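Glutamate racemase (Campylobacter jejuni, PDB 3UHF) belongs to the Asp/Glu/hydantoin racemase family, an alpha/beta enzyme fold with two parallel sheets, modelled here with D-glutamic acid in its pocket. Local coordinates at residues A[134-139]-A[189-194]; A[167-172]-A[181-186]; A[200-205]-A[212-217]. All blocks are in the same frame, centred on the assembly; numbering follows the deposited sequence.

How the contacts relate
All three contacts are largely buried and joined by apolar side chains, yet each does a different job in the fold. Contacts 1 and 3 press a helix or its end onto neighbouring strands of one parallel sheet, 135-139 and 199-202, which are tied directly by a backbone hydrogen bond between L136 O and I201 N. Contact 2 joins helix to helix, away from the strands, with F182 exposed at its border; its helix 181-191 also serves contact 1, and the ring of F169 packs against F191. Chemistry follows place: aliphatic groups meet a ring edge in contact 1, sulfur and methyl meet a ring in contact 2, and in contact 3 leucine packing gives way to polar ligand binding.

Contact 1: residues A[134-139]-A[189-194]; sequences EILVIA and YYFKNI
The carbonyl oxygen of F191 receives the backbone N-H of I194, with 3.1 Å between F191 O and I194 N. This bond closes a type II beta turn at the end of helix 181-191, and from its two ends side chains extend to the strand: F191 reaches both L136 and I138, I194 reaches L136. I194 offers the tip of its longer branch: CD1 sits in the fork of L136, 3.5 Å from both L136 CD1 and L136 CD2. The isoleucine gets there with chi1 at -148°, well away from a staggered position. L136 CD2 also serves the aromatic ring, which it approaches at a slant, 4.1 Å from F191 CE2. I138 meets the same corner of the ring differently, its CG2 lying near the ring plane at the edge, 3.8 Å from F191 CE2. Y190 CB covers one face of this ring, offset toward the rim. Two strand residues thus pack against the helix end and the turn through purely apolar contacts. Strand 135-139 runs inside the parallel sheet between strands 161-165 and 199-202; L136 and I138 face the end of helix 181-191, whereas V137 packs against helix 148-155.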
# COMPACT_ATOMS: atom_id res chain seq x y z
N GLU A 134 12.28 -16.72 8.36
CA GLU A 134 12.30 -15.44 9.07
C GLU A 134 11.61 -14.34 8.29
O GLU A 134 11.91 -14.12 7.12
CB GLU A 134 13.75 -15.02 9.30
CG GLU A 134 14.63 -16.08 9.93
CD GLU A 134 14.75 -15.91 11.43
OE1 GLU A 134 14.35 -14.85 11.94
OE2 GLU A 134 15.23 -16.86 12.10
N ILE A 135 10.70 -13.62 8.94
CA ILE A 135 10.05 -12.48 8.32
C ILE A 135 10.36 -11.19 9.09
O ILE A 135 10.27 -11.16 10.31
CB ILE A 135 8.51 -12.65 8.32
CG1 ILE A 135 8.12 -13.92 7.57
CG2 ILE A 135 7.81 -11.42 7.70
CD1 ILE A 135 6.65 -14.23 7.68
N LEU A 136 10.70 -10.14 8.36
CA LEU A 136 10.80 -8.81 8.95
C LEU A 136 9.70 -7.95 8.32
O LEU A 136 9.60 -7.84 7.09
CB LEU A 136 12.17 -8.19 8.68
CG LEU A 136 12.28 -6.70 9.06
CD1 LEU A 136 11.95 -6.53 10.53
CD2 LEU A 136 13.68 -6.19 8.73
N VAL A 137 8.83 -7.40 9.16
CA VAL A 137 7.80 -6.49 8.68
C VAL A 137 8.25 -5.08 9.04
O VAL A 137 8.53 -4.81 10.20
CB VAL A 137 6.47 -6.74 9.39
CG1 VAL A 137 5.41 -5.78 8.87
CG2 VAL A 137 6.03 -8.19 9.19
N ILE A 138 8.36 -4.19 8.06
CA ILE A 138 8.67 -2.79 8.36
C ILE A 138 7.51 -1.91 7.91
O ILE A 138 6.92 -2.16 6.86
CB ILE A 138 10.01 -2.32 7.73
CG1 ILE A 138 10.01 -2.53 6.20
CG2 ILE A 138 11.17 -3.05 8.42
CD1 ILE A 138 11.20 -1.86 5.47
N ALA A 139 7.19 -0.89 8.70
CA ALA A 139 5.97 -0.14 8.47
C ALA A 139 5.98 1.11 9.33
O ALA A 139 6.93 1.35 10.05
CB ALA A 139 4.73 -1.00 8.81
N TYR A 189 20.48 2.55 11.63
CA TYR A 189 19.77 2.93 12.83
C TYR A 189 18.64 1.96 13.14
O TYR A 189 18.54 1.46 14.27
CB TYR A 189 19.21 4.35 12.68
CG TYR A 189 18.30 4.80 13.81
CD1 TYR A 189 18.82 5.23 15.02
CD2 TYR A 189 16.92 4.83 13.64
CE1 TYR A 189 17.99 5.66 16.05
CE2 TYR A 189 16.08 5.26 14.66
CZ TYR A 189 16.63 5.68 15.86
OH TYR A 189 15.80 6.11 16.87
N TYR A 190 17.79 1.68 12.16
CA TYR A 190 16.65 0.81 12.41
C TYR A 190 17.05 -0.66 12.49
O TYR A 190 16.44 -1.42 13.23
CB TYR A 190 15.57 0.97 11.34
CG TYR A 190 14.81 2.27 11.47
CD1 TYR A 190 14.83 3.21 10.44
CD2 TYR A 190 14.11 2.57 12.62
CE1 TYR A 190 14.14 4.42 10.57
CE2 TYR A 190 13.42 3.77 12.76
CZ TYR A 190 13.44 4.68 11.73
OH TYR A 190 12.76 5.87 11.87
N PHE A 191 18.07 -1.06 11.75
CA PHE A 191 18.32 -2.49 11.56
C PHE A 191 19.54 -3.01 12.33
O PHE A 191 19.99 -4.13 12.12
CB PHE A 191 18.48 -2.80 10.08
CG PHE A 191 17.28 -2.43 9.25
CD1 PHE A 191 17.44 -1.93 7.96
CD2 PHE A 191 15.98 -2.60 9.73
CE1 PHE A 191 16.34 -1.59 7.18
CE2 PHE A 191 14.87 -2.27 8.95
CZ PHE A 191 15.05 -1.76 7.67
N LYS A 192 20.09 -2.17 13.21
CA LYS A 192 21.21 -2.61 14.02
C LYS A 192 20.82 -3.81 14.89
O LYS A 192 19.75 -3.81 15.51
CB LYS A 192 21.73 -1.45 14.88
CG LYS A 192 23.22 -1.20 14.66
CD LYS A 192 23.58 -1.21 13.17
CE LYS A 192 25.07 -1.44 12.94
NZ LYS A 192 25.93 -0.48 13.69
N ASN A 193 21.66 -4.82 14.90
CA ASN A 193 21.38 -6.03 15.67
C ASN A 193 20.06 -6.69 15.29
O ASN A 193 19.37 -7.29 16.12
CB ASN A 193 21.43 -5.74 17.17
CG ASN A 193 22.73 -5.08 17.59
OD1 ASN A 193 22.73 -4.08 18.31
ND2 ASN A 193 23.85 -5.64 17.13
N ILE A 194 19.69 -6.54 14.02
CA ILE A 194 18.56 -7.30 13.52
C ILE A 194 19.09 -8.43 12.66
O ILE A 194 20.07 -8.27 11.95
CB ILE A 194 17.55 -6.43 12.73
CG1 ILE A 194 16.16 -7.00 12.92
CG2 ILE A 194 17.90 -6.36 11.25
CD1 ILE A 194 15.20 -6.56 11.87

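Contact 2: residues A[167-172]-A[181-186]; sequences GLFVPM and DFLQSA
This is a helix-to-helix packing contact, with a Met-aromatic interaction at its outer border, between the short helix 169-174 and the start of helix 181-191, which follows it in the chain. M172 is the central piece. Its side chain runs out extended until the last torsion, chi3 85°, bends the methyl group into the angle between F182 and L183. There M172 CE stands over the middle of the F182 ring, 4.0 Å from the centroid and 7° off the normal, a CH-pi contact. The sulfur lies above the same ring but farther off, with SD 5.1 Å from the F182 centroid. CG anti to the backbone N, on the side of the carbonyl carbon, swings the F182 ring toward the methionine, to which it presents a face. The methyl also rests on the other helix itself, 3.8 Å from L183 CA, while L183 CD1 closes in at 3.9 Å from M172 CE. One turn further on, A186 adds a single methyl between the sulfur and the F169 ring: its CB is 3.9 Å from M172 SD and lies in the plane of the F169 ring at its edge, 4.0 Å from F169 CE2. V170, on another side of the short helix, touches the bound D-glutamic acid, so the helix that packs here also lines the ligand pocket. No hydrogen bond or charge pair spans the two segments, which suggests that apolar burial and dispersion hold them together, the more distant sulfur probably adding a little.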
# COMPACT_ATOMS: atom_id res chain seq x y z
N GLY A 167 9.86 4.60 10.84
CA GLY A 167 9.04 5.75 10.51
C GLY A 167 9.67 6.81 9.63
O GLY A 167 8.98 7.42 8.80
N LEU A 168 10.97 7.02 9.78
CA LEU A 168 11.66 8.09 9.06
C LEU A 168 11.73 7.80 7.56
O LEU A 168 11.95 8.71 6.77
CB LEU A 168 13.07 8.31 9.60
CG LEU A 168 13.27 9.57 10.44
CD1 LEU A 168 12.80 10.80 9.69
CD2 LEU A 168 12.53 9.46 11.75
N PHE A 169 11.56 6.54 7.18
CA PHE A 169 11.61 6.20 5.76
C PHE A 169 10.55 6.99 4.97
O PHE A 169 10.78 7.35 3.83
CB PHE A 169 11.39 4.70 5.52
CG PHE A 169 12.56 3.82 5.90
CD1 PHE A 169 12.41 2.43 5.92
CD2 PHE A 169 13.80 4.35 6.22
CE1 PHE A 169 13.47 1.60 6.26
CE2 PHE A 169 14.87 3.53 6.55
CZ PHE A 169 14.69 2.14 6.57
N VAL A 170 9.40 7.25 5.60
CA VAL A 170 8.32 7.96 4.91
C VAL A 170 8.75 9.37 4.47
O VAL A 170 8.73 9.68 3.28
CB VAL A 170 7.00 7.99 5.73
CG1 VAL A 170 6.02 9.03 5.15
CG2 VAL A 170 6.36 6.59 5.80
N PRO A 171 9.15 10.24 5.42
CA PRO A 171 9.56 11.57 4.96
C PRO A 171 10.84 11.57 4.11
O PRO A 171 11.00 12.47 3.28
CB PRO A 171 9.77 12.37 6.26
CG PRO A 171 9.96 11.34 7.33
CD PRO A 171 9.10 10.17 6.90
N MET A 172 11.75 10.62 4.32
CA MET A 172 12.94 10.53 3.47
C MET A 172 12.55 10.28 2.01
O MET A 172 13.07 10.94 1.11
CB MET A 172 13.91 9.46 3.97
CG MET A 172 14.56 9.88 5.28
SD MET A 172 15.60 8.60 6.02
CE MET A 172 17.14 8.90 5.14
N ASP A 181 24.54 7.92 1.60
CA ASP A 181 25.06 7.79 2.96
C ASP A 181 24.02 8.03 4.05
O ASP A 181 24.03 7.37 5.08
CB ASP A 181 26.23 8.76 3.18
CG ASP A 181 27.49 8.37 2.41
OD1 ASP A 181 27.56 7.24 1.90
OD2 ASP A 181 28.42 9.22 2.33
N PHE A 182 23.15 9.01 3.82
CA PHE A 182 22.15 9.37 4.82
C PHE A 182 21.14 8.23 4.94
O PHE A 182 20.79 7.81 6.04
CB PHE A 182 21.47 10.69 4.43
CG PHE A 182 20.52 11.24 5.47
CD1 PHE A 182 20.58 10.82 6.79
CD2 PHE A 182 19.56 12.17 5.11
CE1 PHE A 182 19.69 11.33 7.74
CE2 PHE A 182 18.67 12.70 6.05
CZ PHE A 182 18.74 12.27 7.37
N LEU A 183 20.69 7.71 3.81
CA LEU A 183 19.79 6.56 3.88
C LEU A 183 20.48 5.34 4.51
O LEU A 183 19.86 4.59 5.27
CB LEU A 183 19.22 6.23 2.50
CG LEU A 183 18.21 5.08 2.48
CD1 LEU A 183 16.90 5.50 3.16
CD2 LEU A 183 17.96 4.64 1.06
N GLN A 184 21.75 5.13 4.20
CA GLN A 184 22.49 4.03 4.80
C GLN A 184 22.47 4.17 6.31
O GLN A 184 22.32 3.18 7.04
CB GLN A 184 23.94 4.00 4.30
CG GLN A 184 24.83 3.00 5.02
CD GLN A 184 24.50 1.55 4.66
OE1 GLN A 184 23.88 1.28 3.63
NE2 GLN A 184 24.91 0.62 5.52
N SER A 185 22.63 5.40 6.80
CA SER A 185 22.63 5.64 8.24
C SER A 185 21.27 5.35 8.88
O SER A 185 21.19 4.86 10.01
CB SER A 185 23.06 7.08 8.54
OG SER A 185 24.40 7.29 8.11
N ALA A 186 20.19 5.65 8.16
CA ALA A 186 18.85 5.35 8.65
C ALA A 186 18.65 3.83 8.74
O ALA A 186 18.08 3.31 9.70
CB ALA A 186 17.81 5.94 7.73

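Contact 3: residues A[200-205]-A[212-217]; sequences LILACT and RSLSKY. With DGL (D-glutamic acid), chain C.
L214 of the helix is the one residue that reaches the strand, and it meets two leucines, L200 and L202, with two different parts of its side chain. L200 points CG trans to its backbone N, chi1 175°, which carries CD2 across the leucine of the helix at about a right angle, 4.1 Å from L214 CB. L202 takes another rotamer, chi1 -57°, with CG opposite the carbonyl carbon and the chain extended beyond. L214 is built in the same way, and the two slide past each other in opposite directions until L202 CD2 and L214 CD1 lie 3.7 Å apart. L214 is thus touched at its base by L200 and at one terminal methyl by L202; M187 and F191 of helix 181-191 also pack on it.

Two successive inverse gamma turns, centred on L202 and A203 and closed by weak backbone hydrogen bonds, lead on to the bound D-glutamic acid. C204 SG lies 3.6 Å from CB of the ligand. T205 holds the ligand twice: T205 N donates to the ligand atom O at 2.9 Å, almost straight, and T205 OG1 accepts from the ligand amino N at 2.9 Å. With chi1 51° the threonine sets OG1 between its own N and carbonyl carbon, on the side where the amino group lies. S32, Y63, G64, N95 and T96 bind the same ligand. The arrangement is that of a beta-alpha-beta unit, strand 199-202, helix 211-218 and strand 223-226, with the ligand bound beyond the C-terminal end of its first strand, as is common in such folds.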
# COMPACT_ATOMS: atom_id res chain seq x y z
N LEU A 200 11.22 -9.66 3.54
CA LEU A 200 11.01 -8.31 4.11
C LEU A 200 9.70 -7.78 3.55
O LEU A 200 9.57 -7.56 2.34
CB LEU A 200 12.16 -7.40 3.68
CG LEU A 200 12.06 -5.93 4.08
CD1 LEU A 200 12.04 -5.78 5.58
CD2 LEU A 200 13.23 -5.16 3.48
N ILE A 201 8.70 -7.61 4.41
CA ILE A 201 7.44 -7.08 3.94
C ILE A 201 7.52 -5.55 3.90
O ILE A 201 7.72 -4.90 4.94
CB ILE A 201 6.23 -7.52 4.78
CG1 ILE A 201 6.18 -9.05 4.89
CG2 ILE A 201 4.96 -7.01 4.12
CD1 ILE A 201 4.96 -9.59 5.65
N LEU A 202 7.39 -4.98 2.71
CA LEU A 202 7.40 -3.53 2.58
C LEU A 202 6.00 -3.01 2.92
O LEU A 202 5.21 -2.67 2.03
CB LEU A 202 7.77 -3.14 1.15
CG LEU A 202 9.12 -3.69 0.66
CD1 LEU A 202 9.35 -3.30 -0.78
CD2 LEU A 202 10.27 -3.16 1.53
N ALA A 203 5.70 -2.99 4.22
CA ALA A 203 4.34 -2.76 4.68
C ALA A 203 4.03 -1.27 4.82
O ALA A 203 3.46 -0.84 5.83
CB ALA A 203 4.10 -3.49 6.02
N CYS A 204 4.38 -0.51 3.79
CA CYS A 204 4.13 0.93 3.77
C CYS A 204 4.23 1.39 2.31
O CYS A 204 5.12 0.94 1.57
CB CYS A 204 5.17 1.66 4.62
SG CYS A 204 5.06 3.48 4.57
N THR A 205 3.30 2.25 1.90
CA THR A 205 3.22 2.67 0.50
C THR A 205 4.53 3.25 -0.02
O THR A 205 4.85 3.13 -1.21
CB THR A 205 2.12 3.74 0.30
OG1 THR A 205 2.32 4.80 1.24
CG2 THR A 205 0.73 3.14 0.49
N ARG A 212 15.50 -1.00 -3.86
CA ARG A 212 16.84 -1.32 -4.34
C ARG A 212 17.86 -1.17 -3.21
O ARG A 212 18.73 -2.02 -3.02
CB ARG A 212 17.22 -0.43 -5.52
CG ARG A 212 18.59 -0.74 -6.11
CD ARG A 212 18.94 0.20 -7.26
NE ARG A 212 19.07 1.58 -6.81
CZ ARG A 212 18.13 2.51 -6.97
NH1 ARG A 212 18.34 3.74 -6.52
NH2 ARG A 212 16.99 2.22 -7.58
N SER A 213 17.74 -0.09 -2.44
CA SER A 213 18.64 0.15 -1.32
C SER A 213 18.45 -0.87 -0.20
O SER A 213 19.43 -1.33 0.39
CB SER A 213 18.46 1.57 -0.79
OG SER A 213 19.05 2.50 -1.69
N LEU A 214 17.21 -1.21 0.11
CA LEU A 214 16.93 -2.22 1.14
C LEU A 214 17.50 -3.58 0.74
O LEU A 214 18.08 -4.29 1.56
CB LEU A 214 15.43 -2.31 1.44
CG LEU A 214 14.83 -1.14 2.22
CD1 LEU A 214 13.30 -1.16 2.15
CD2 LEU A 214 15.28 -1.21 3.66
N SER A 215 17.34 -3.93 -0.53
CA SER A 215 17.83 -5.22 -1.03
C SER A 215 19.35 -5.28 -0.97
O SER A 215 19.93 -6.29 -0.59
CB SER A 215 17.31 -5.47 -2.45
OG SER A 215 17.68 -6.76 -2.89
N LYS A 216 20.01 -4.17 -1.33
CA LYS A 216 21.46 -4.11 -1.24
C LYS A 216 21.92 -4.20 0.21
O LYS A 216 22.92 -4.86 0.50
CB LYS A 216 21.99 -2.83 -1.91
CG LYS A 216 23.49 -2.68 -1.86
CD LYS A 216 23.93 -1.36 -2.49
CE LYS A 216 25.42 -1.10 -2.30
NZ LYS A 216 26.25 -2.18 -2.90
N TYR A 217 21.17 -3.58 1.12
CA TYR A 217 21.50 -3.62 2.54
C TYR A 217 21.44 -5.05 3.08
O TYR A 217 22.36 -5.52 3.76
CB TYR A 217 20.55 -2.72 3.36
CG TYR A 217 20.91 -2.67 4.84
CD1 TYR A 217 21.89 -1.81 5.30
CD2 TYR A 217 20.28 -3.51 5.76
CE1 TYR A 217 22.24 -1.76 6.64
CE2 TYR A 217 20.62 -3.47 7.11
CZ TYR A 217 21.60 -2.59 7.54
OH TYR A 217 21.95 -2.55 8.87
N DGL C . 0.46 5.62 3.36
CA DGL C . 1.09 5.30 4.64
C DGL C . 1.26 3.79 4.78
O DGL C . 1.26 3.06 3.78
CB DGL C . 2.45 5.98 4.76
CG DGL C . 2.36 7.49 4.90
CD DGL C . 1.56 7.88 6.13
OE1 DGL C . 0.39 8.29 5.97
OE2 DGL C . 2.09 7.72 7.25
OXT DGL C . 1.45 3.30 5.88